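Local coordinates for protein hydroxyethylphosphonate dioxygenase (Streptomyces albus, PDB 6B9R) that uses iron and dioxygen to cleave the carbon-carbon bond of 2-hydroxyethylphosphonate, probably yielding hydroxymethylphosphonate, at residues R90-E102 with G106-R118. Sequence-based numbering, arbitrary orientation.
With 2HE ((2-hydroxyethyl)phosphonic acid), chain F.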
loop_
_atom_site.group_PDB
_atom_site.type_symbol
_atom_site.label_atom_id
_atom_site.label_comp_id
_atom_site.label_asym_id
_atom_site.label_seq_id
_atom_site.Cartn_x
_atom_site.Cartn_y
_atom_site.Cartn_z
ATOM N N ARG A 90 -25.975 13.251 9.818
ATOM C CA ARG A 90 -26.790 13.838 10.873
ATOM C C ARG A 90 -27.189 12.796 11.915
ATOM O O ARG A 90 -27.349 11.611 11.607
ATOM C CB ARG A 90 -28.063 14.477 10.301
ATOM C CG ARG A 90 -27.836 15.453 9.150
ATOM C CD ARG A 90 -26.956 16.611 9.574
ATOM N NE ARG A 90 -26.708 17.532 8.468
ATOM C CZ ARG A 90 -25.899 18.585 8.547
ATOM N NH1 ARG A 90 -25.260 18.835 9.679
ATOM N NH2 ARG A 90 -25.723 19.375 7.493
ATOM N N VAL A 91 -27.393 13.271 13.144
ATOM C CA VAL A 91 -27.917 12.476 14.251
ATOM C C VAL A 91 -29.091 11.613 13.820
ATOM O O VAL A 91 -29.148 10.421 14.146
ATOM C CB VAL A 91 -28.353 13.383 15.415
ATOM C CG1 VAL A 91 -29.137 12.585 16.447
ATOM C CG2 VAL A 91 -27.164 14.020 16.042
ATOM N N LYS A 92 -30.044 12.220 13.102
ATOM C CA LYS A 92 -31.213 11.477 12.640
ATOM C C LYS A 92 -30.810 10.275 11.795
ATOM O O LYS A 92 -31.393 9.192 11.923
ATOM C CB LYS A 92 -32.135 12.403 11.844
ATOM C CG LYS A 92 -33.353 11.723 11.247
ATOM N N GLU A 93 -29.822 10.447 10.914
ATOM C CA GLU A 93 -29.361 9.315 10.119
ATOM C C GLU A 93 -28.660 8.288 10.996
ATOM O O GLU A 93 -28.838 7.077 10.813
ATOM C CB GLU A 93 -28.430 9.788 9.007
ATOM C CG GLU A 93 -28.994 10.904 8.140
ATOM C CD GLU A 93 -27.976 11.377 7.125
ATOM O OE1 GLU A 93 -27.891 10.757 6.039
ATOM O OE2 GLU A 93 -27.231 12.335 7.421
ATOM N N SER A 94 -27.851 8.751 11.952
ATOM C CA SER A 94 -27.191 7.814 12.850
ATOM C C SER A 94 -28.212 7.007 13.642
ATOM O O SER A 94 -28.079 5.785 13.785
ATOM C CB SER A 94 -26.243 8.570 13.782
ATOM O OG SER A 94 -25.147 9.093 13.042
ATOM N N GLU A 95 -29.250 7.670 14.148
ATOM C CA GLU A 95 -30.276 6.957 14.904
ATOM C C GLU A 95 -31.044 5.976 14.030
ATOM O O GLU A 95 -31.428 4.902 14.504
ATOM C CB GLU A 95 -31.234 7.957 15.552
ATOM C CG GLU A 95 -30.599 8.751 16.685
ATOM C CD GLU A 95 -31.472 9.887 17.150
ATOM O OE1 GLU A 95 -32.525 10.108 16.513
ATOM O OE2 GLU A 95 -31.106 10.562 18.142
ATOM N N ALA A 96 -31.270 6.317 12.759
ATOM C CA ALA A 96 -31.983 5.409 11.869
ATOM C C ALA A 96 -31.190 4.135 11.613
ATOM O O ALA A 96 -31.778 3.098 11.295
ATOM C CB ALA A 96 -32.298 6.106 10.541
ATOM N N SER A 97 -29.863 4.199 11.721
ATOM C CA SER A 97 -28.990 3.042 11.549
ATOM C C SER A 97 -28.904 2.160 12.795
ATOM O O SER A 97 -28.092 1.228 12.813
ATOM C CB SER A 97 -27.580 3.515 11.178
ATOM O OG SER A 97 -26.937 4.035 12.332
ATOM N N SER A 98 -29.703 2.437 13.822
ATOM C CA SER A 98 -29.543 1.782 15.116
ATOM C C SER A 98 -29.686 0.267 15.018
ATOM O O SER A 98 -30.588 -0.250 14.354
ATOM C CB SER A 98 -30.579 2.320 16.103
ATOM O OG SER A 98 -30.602 1.540 17.282
ATOM N N ARG A 99 -28.792 -0.439 15.713
ATOM C CA ARG A 99 -28.856 -1.880 15.916
ATOM C C ARG A 99 -28.622 -2.166 17.390
ATOM O O ARG A 99 -27.646 -1.682 17.973
ATOM C CB ARG A 99 -27.801 -2.626 15.094
ATOM C CG ARG A 99 -28.143 -2.830 13.644
ATOM C CD ARG A 99 -26.923 -2.603 12.774
ATOM N NE ARG A 99 -26.565 -1.191 12.773
ATOM C CZ ARG A 99 -25.356 -0.707 13.025
ATOM N NH1 ARG A 99 -24.341 -1.524 13.291
ATOM N NH2 ARG A 99 -25.168 0.606 12.997
ATOM N N ILE A 100 -29.508 -2.947 17.992
ATOM C CA ILE A 100 -29.328 -3.433 19.355
ATOM C C ILE A 100 -28.979 -4.906 19.260
ATOM O O ILE A 100 -29.675 -5.669 18.583
ATOM C CB ILE A 100 -30.584 -3.217 20.213
ATOM C CG1 ILE A 100 -30.831 -1.724 20.420
ATOM C CG2 ILE A 100 -30.437 -3.939 21.549
ATOM C CD1 ILE A 100 -32.209 -1.397 20.910
ATOM N N ILE A 101 -27.893 -5.302 19.914
ATOM C CA ILE A 101 -27.441 -6.686 19.908
ATOM C C ILE A 101 -27.421 -7.190 21.340
ATOM O O ILE A 101 -26.900 -6.517 22.239
ATOM C CB ILE A 101 -26.062 -6.837 19.240
ATOM C CG1 ILE A 101 -26.163 -6.449 17.762
ATOM C CG2 ILE A 101 -25.552 -8.267 19.390
ATOM C CD1 ILE A 101 -24.949 -6.817 16.936
ATOM N N GLU A 102 -28.014 -8.362 21.549
ATOM C CA GLU A 102 -28.067 -8.989 22.854
ATOM C C GLU A 102 -26.901 -9.951 23.004
ATOM O O GLU A 102 -26.476 -10.590 22.038
ATOM C CB GLU A 102 -29.386 -9.740 23.040
ATOM C CG GLU A 102 -30.616 -8.917 22.714
ATOM C CD GLU A 102 -31.861 -9.447 23.403
ATOM O OE1 GLU A 102 -32.824 -8.669 23.574
ATOM O OE2 GLU A 102 -31.870 -10.638 23.782
ATOM N N GLY A 106 -29.481 -10.721 27.252
ATOM C CA GLY A 106 -30.091 -9.414 27.285
ATOM C C GLY A 106 -29.380 -8.441 26.367
ATOM O O GLY A 106 -28.256 -8.693 25.922
ATOM N N PRO A 107 -30.032 -7.321 26.050
ATOM C CA PRO A 107 -29.373 -6.279 25.248
ATOM C C PRO A 107 -28.033 -5.895 25.853
ATOM O O PRO A 107 -27.904 -5.730 27.068
ATOM C CB PRO A 107 -30.370 -5.115 25.290
ATOM C CG PRO A 107 -31.699 -5.762 25.561
ATOM C CD PRO A 107 -31.398 -6.937 26.453
ATOM N N TYR A 108 -27.024 -5.778 25.003
ATOM C CA TYR A 108 -25.665 -5.522 25.459
ATOM C C TYR A 108 -25.074 -4.248 24.878
ATOM O O TYR A 108 -24.452 -3.474 25.611
ATOM C CB TYR A 108 -24.766 -6.732 25.124
ATOM C CG TYR A 108 -23.493 -6.789 25.941
ATOM C CD1 TYR A 108 -23.458 -7.451 27.167
ATOM C CD2 TYR A 108 -22.333 -6.156 25.502
ATOM C CE1 TYR A 108 -22.299 -7.496 27.926
ATOM C CE2 TYR A 108 -21.170 -6.192 26.252
ATOM C CZ TYR A 108 -21.158 -6.858 27.467
ATOM O OH TYR A 108 -19.996 -6.896 28.213
ATOM N N TYR A 109 -25.276 -3.998 23.584
ATOM C CA TYR A 109 -24.837 -2.775 22.925
ATOM C C TYR A 109 -25.961 -2.251 22.040
ATOM O O TYR A 109 -26.744 -3.029 21.492
ATOM C CB TYR A 109 -23.623 -2.996 22.012
ATOM C CG TYR A 109 -22.323 -3.433 22.652
ATOM C CD1 TYR A 109 -21.841 -2.832 23.809
ATOM C CD2 TYR A 109 -21.552 -4.425 22.058
ATOM C CE1 TYR A 109 -20.638 -3.229 24.366
ATOM C CE2 TYR A 109 -20.351 -4.828 22.605
ATOM C CZ TYR A 109 -19.896 -4.226 23.758
ATOM O OH TYR A 109 -18.696 -4.634 24.296
ATOM N N GLU A 110 -26.036 -0.931 21.901
ATOM C CA GLU A 110 -26.721 -0.315 20.769
ATOM C C GLU A 110 -25.681 0.352 19.887
ATOM O O GLU A 110 -24.906 1.189 20.371
ATOM C CB GLU A 110 -27.759 0.732 21.193
ATOM C CG GLU A 110 -28.456 1.349 19.962
ATOM C CD GLU A 110 -29.374 2.526 20.273
ATOM O OE1 GLU A 110 -29.425 2.962 21.435
ATOM O OE2 GLU A 110 -30.040 3.016 19.331
ATOM N N TYR A 111 -25.671 -0.021 18.605
ATOM C CA TYR A 111 -24.756 0.520 17.608
ATOM C C TYR A 111 -25.459 1.555 16.738
ATOM O O TYR A 111 -26.624 1.382 16.370
ATOM C CB TYR A 111 -24.220 -0.568 16.675
ATOM C CG TYR A 111 -23.454 -1.712 17.286
ATOM C CD1 TYR A 111 -24.117 -2.831 17.774
ATOM C CD2 TYR A 111 -22.064 -1.704 17.319
ATOM C CE1 TYR A 111 -23.421 -3.900 18.303
ATOM C CE2 TYR A 111 -21.354 -2.771 17.852
ATOM C CZ TYR A 111 -22.042 -3.866 18.341
ATOM O OH TYR A 111 -21.350 -4.934 18.859
ATOM N N ARG A 112 -24.728 2.608 16.376
ATOM C CA ARG A 112 -25.200 3.597 15.410
ATOM C C ARG A 112 -24.048 3.959 14.483
ATOM O O ARG A 112 -22.945 4.254 14.958
ATOM C CB ARG A 112 -25.734 4.860 16.117
ATOM C CG ARG A 112 -27.006 4.621 16.918
ATOM C CD ARG A 112 -27.532 5.902 17.547
ATOM N NE ARG A 112 -28.563 5.621 18.538
ATOM C CZ ARG A 112 -28.956 6.488 19.468
ATOM N NH1 ARG A 112 -28.405 7.695 19.535
ATOM N NH2 ARG A 112 -29.899 6.142 20.335
ATOM N N ASP A 113 -24.294 3.936 13.170
ATOM C CA ASP A 113 -23.289 4.426 12.237
ATOM C C ASP A 113 -23.070 5.916 12.414
ATOM O O ASP A 113 -24.004 6.673 12.707
ATOM C CB ASP A 113 -23.707 4.206 10.783
ATOM C CG ASP A 113 -23.887 2.753 10.430
ATOM O OD1 ASP A 113 -23.328 1.883 11.117
ATOM O OD2 ASP A 113 -24.605 2.497 9.454
ATOM N N THR A 114 -21.830 6.344 12.182
ATOM C CA THR A 114 -21.498 7.744 11.957
ATOM C C THR A 114 -20.798 7.862 10.596
ATOM O O THR A 114 -20.756 6.901 9.819
ATOM C CB THR A 114 -20.674 8.305 13.124
ATOM O OG1 THR A 114 -19.459 7.573 13.274
ATOM C CG2 THR A 114 -21.464 8.201 14.418
ATOM N N ALA A 115 -20.266 9.048 10.301
ATOM C CA ALA A 115 -19.882 9.377 8.926
ATOM C C ALA A 115 -18.845 8.401 8.380
ATOM O O ALA A 115 -17.803 8.174 8.996
ATOM C CB ALA A 115 -19.345 10.808 8.855
ATOM N N MET A 116 -19.138 7.843 7.202
ATOM C CA MET A 116 -18.281 6.880 6.521
ATOM C C MET A 116 -18.200 7.237 5.047
ATOM O O MET A 116 -18.981 8.049 4.543
ATOM C CB MET A 116 -18.814 5.456 6.635
ATOM C CG MET A 116 -18.629 4.859 7.956
ATOM S SD MET A 116 -19.166 3.158 8.055
ATOM C CE MET A 116 -20.878 3.378 8.524
ATOM N N SER A 117 -17.279 6.576 4.341
ATOM C CA SER A 117 -17.105 6.820 2.916
ATOM C C SER A 117 -16.494 5.602 2.240
ATOM O O SER A 117 -15.641 4.922 2.818
ATOM C CB SER A 117 -16.209 8.038 2.667
ATOM O OG SER A 117 -15.887 8.175 1.290
ATOM N N ARG A 118 -16.914 5.353 0.995
ATOM C CA ARG A 118 -16.286 4.317 0.183
ATOM C C ARG A 118 -14.861 4.674 -0.216
ATOM O O ARG A 118 -14.151 3.822 -0.763
ATOM C CB ARG A 118 -17.140 4.065 -1.051
ATOM C CG ARG A 118 -18.507 3.470 -0.701
ATOM C CD ARG A 118 -19.448 3.502 -1.907
ATOM N NE ARG A 118 -20.799 3.047 -1.565
ATOM C CZ ARG A 118 -21.724 3.803 -0.978
ATOM N NH1 ARG A 118 -21.447 5.054 -0.649
ATOM N NH2 ARG A 118 -22.936 3.313 -0.732
HETATM O O3 2HE F . -16.330 -4.695 18.737
HETATM P P 2HE F . -17.591 -4.879 19.505
HETATM O O1 2HE F . -17.583 -6.300 20.259
HETATM O O2 2HE F . -18.886 -4.781 18.543
HETATM C CA 2HE F . -17.615 -3.538 20.716
HETATM C CB 2HE F . -17.071 -2.293 20.022
HETATM O O4 2HE F . -15.639 -2.331 19.916
#
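R99 NH2 forms a salt bridge to D113 OD1 at 2.9 Å. Bends at chi2 and chi3 fold the R99 chain back, letting NE and NH2 grip S97 O side-on and fixing the group's rotation; NH2 is shared with E125, and NH1 donates to the K29 carbonyl of the second subunit, while D113 OD2 pairs with R30 of that subunit. S97 OG accepts from D113 N (2.8 Å) and donates to S94 O, and S94 OG donates to D113 O (2.7 Å) in the carbonyl plane, tying the end of helix 91-96 to the strand. S98 OG, anti to its own N (chi1 170°), reaches the anti side of E110 OE2 at 2.6 Å; R112 NE and NH2 share that oxygen. Strands 99-102 and 106-113 form an antiparallel beta hairpin at the edge of a cupin-type sheet, with a classic bulge where Y108 N and Y109 N both donate to I101 O. On the ligand-pocket face, Y111 OH gives a very short 2.5 Å bond to O2 of the phosphonate, while I101 CD1 packs obliquely against Y111 CE1 (3.6 Å). Y111 CB covers one face of the R99 guanidinium. Towards solvent, E95 CG lies over the R112 guanidinium.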